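Local coordinates for leucine-rich repeat protein (Bacteroides thetaiotaomicron, PDB 4ECN) that is of unknown function but, as an extracellular leucine-rich repeat protein, probably binds other proteins, at residues Phe135-Glu140 with Arg156-Thr161. Sequence-based numbering, arbitrary orientation.
Sequences FKLSKE and RYVDVT
V160 sets its CG2 methyl over one face of the F135 ring, a CH-pi contact. The methyl carbon CG2 of V160 lies 4.0 Å from the centroid of the F135 ring, 20° off the ring normal and displaced toward the rim. CZ and CE1 of F135 both lie 3.8 Å from CG2 of V160, so the methyl sits toward the outer end of the ring. With chi1 of F135 at -62°, CG stands anti to the carbonyl carbon, and the ring reaches across to meet the valine coming from the opposite direction. The second pair, L137 and V158, is looser: CD2 of L137 lies 4.3 Å from CG2 of V158. No hydrogen bond joins 135-140 to 156-161, whose CA atoms stay 9.2 Å apart at both F135–V160 and L137–V158. Both lie in a DUF4458 region, a family of the transthyretin clan, consistent with a beta-sandwich-like domain; their strands belong to one curled mixed sheet, linked through 170-179 and 202-212, and side chains make the contact across the buried interior. L173, A255 and V257 also touch F135, and F152 and I155 pack on L137. The intervening K136 and S138 are partly exposed and make no contact with 156-161. OD2 of the buried D159 is hydrogen-bonded to Y224 OH and its OD1 to G175 N, whereas the partly exposed Y157 makes a cation-pi contact with R231.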
# COMPACT_ATOMS: atom_id res chain seq x y z
N PHE A 135 -14.95 14.04 -44.73
CA PHE A 135 -14.03 15.06 -44.23
C PHE A 135 -13.22 15.69 -45.35
O PHE A 135 -13.04 15.09 -46.42
CB PHE A 135 -13.10 14.45 -43.17
CG PHE A 135 -13.88 13.93 -41.99
CD1 PHE A 135 -14.23 14.78 -40.95
CD2 PHE A 135 -14.37 12.63 -41.98
CE1 PHE A 135 -15.01 14.32 -39.89
CE2 PHE A 135 -15.14 12.17 -40.91
CZ PHE A 135 -15.44 13.01 -39.88
N LYS A 136 -12.78 16.92 -45.10
CA LYS A 136 -11.95 17.72 -45.98
C LYS A 136 -10.82 18.27 -45.14
O LYS A 136 -11.04 19.12 -44.25
CB LYS A 136 -12.79 18.82 -46.65
CG LYS A 136 -12.04 19.78 -47.55
CD LYS A 136 -12.90 21.03 -47.75
CE LYS A 136 -12.32 22.10 -48.64
NZ LYS A 136 -12.33 21.68 -50.06
N LEU A 137 -9.63 17.71 -45.38
CA LEU A 137 -8.38 18.07 -44.71
C LEU A 137 -7.87 19.39 -45.31
O LEU A 137 -7.81 19.52 -46.52
CB LEU A 137 -7.34 16.95 -44.86
CG LEU A 137 -7.47 15.71 -43.98
CD1 LEU A 137 -8.67 14.83 -44.37
CD2 LEU A 137 -6.22 14.86 -44.10
N SER A 138 -7.55 20.37 -44.45
CA SER A 138 -7.15 21.70 -44.88
C SER A 138 -5.97 22.23 -44.08
O SER A 138 -5.87 21.91 -42.89
CB SER A 138 -8.33 22.66 -44.71
OG SER A 138 -9.57 22.07 -45.06
N LYS A 139 -5.10 23.07 -44.69
CA LYS A 139 -3.97 23.70 -44.00
C LYS A 139 -4.45 24.85 -43.10
O LYS A 139 -5.13 25.76 -43.57
CB LYS A 139 -2.92 24.24 -44.99
CG LYS A 139 -2.16 23.20 -45.79
CD LYS A 139 -1.01 23.87 -46.54
CE LYS A 139 -0.19 22.93 -47.38
NZ LYS A 139 0.97 23.61 -48.02
N GLU A 140 -4.11 24.80 -41.80
CA GLU A 140 -4.44 25.79 -40.77
C GLU A 140 -3.16 26.18 -40.03
O GLU A 140 -2.18 25.43 -40.07
CB GLU A 140 -5.52 25.25 -39.79
CG GLU A 140 -6.17 26.28 -38.87
CD GLU A 140 -6.37 25.88 -37.42
OE1 GLU A 140 -5.36 25.81 -36.68
OE2 GLU A 140 -7.53 25.70 -36.99
N ARG A 156 -1.48 9.79 -46.36
CA ARG A 156 -2.24 8.71 -47.02
C ARG A 156 -3.49 8.29 -46.22
O ARG A 156 -4.50 7.92 -46.82
CB ARG A 156 -1.33 7.50 -47.23
CG ARG A 156 -0.12 7.82 -48.12
CD ARG A 156 -0.40 7.73 -49.60
NE ARG A 156 0.74 8.20 -50.37
CZ ARG A 156 0.82 9.40 -50.94
NH1 ARG A 156 -0.20 10.25 -50.86
NH2 ARG A 156 1.91 9.75 -51.61
N TYR A 157 -3.40 8.33 -44.87
CA TYR A 157 -4.46 7.95 -43.93
C TYR A 157 -4.56 8.94 -42.78
O TYR A 157 -3.57 9.57 -42.41
CB TYR A 157 -4.21 6.53 -43.38
CG TYR A 157 -4.33 5.47 -44.45
CD1 TYR A 157 -5.57 4.93 -44.79
CD2 TYR A 157 -3.21 5.02 -45.14
CE1 TYR A 157 -5.69 3.99 -45.82
CE2 TYR A 157 -3.31 4.07 -46.16
CZ TYR A 157 -4.55 3.55 -46.49
OH TYR A 157 -4.65 2.60 -47.48
N VAL A 158 -5.77 9.06 -42.20
CA VAL A 158 -6.01 9.95 -41.08
C VAL A 158 -6.94 9.27 -40.04
O VAL A 158 -7.72 8.37 -40.37
CB VAL A 158 -6.58 11.32 -41.55
CG1 VAL A 158 -8.06 11.23 -41.91
CG2 VAL A 158 -6.33 12.41 -40.51
N ASP A 159 -6.80 9.69 -38.76
CA ASP A 159 -7.63 9.31 -37.61
C ASP A 159 -8.28 10.54 -37.11
O ASP A 159 -7.56 11.46 -36.75
CB ASP A 159 -6.81 8.62 -36.48
CG ASP A 159 -6.25 7.24 -36.76
OD1 ASP A 159 -6.89 6.47 -37.48
OD2 ASP A 159 -5.21 6.91 -36.17
N VAL A 160 -9.62 10.63 -37.13
CA VAL A 160 -10.15 11.87 -36.58
C VAL A 160 -11.08 11.54 -35.41
O VAL A 160 -11.79 10.52 -35.40
CB VAL A 160 -10.82 12.87 -37.58
CG1 VAL A 160 -9.96 13.05 -38.84
CG2 VAL A 160 -12.24 12.49 -37.95
N THR A 161 -11.01 12.40 -34.39
CA THR A 161 -11.86 12.42 -33.21
C THR A 161 -12.83 13.55 -33.37
O THR A 161 -12.40 14.71 -33.52
CB THR A 161 -11.05 12.57 -31.90
OG1 THR A 161 -9.86 11.78 -31.93
CG2 THR A 161 -11.89 12.28 -30.65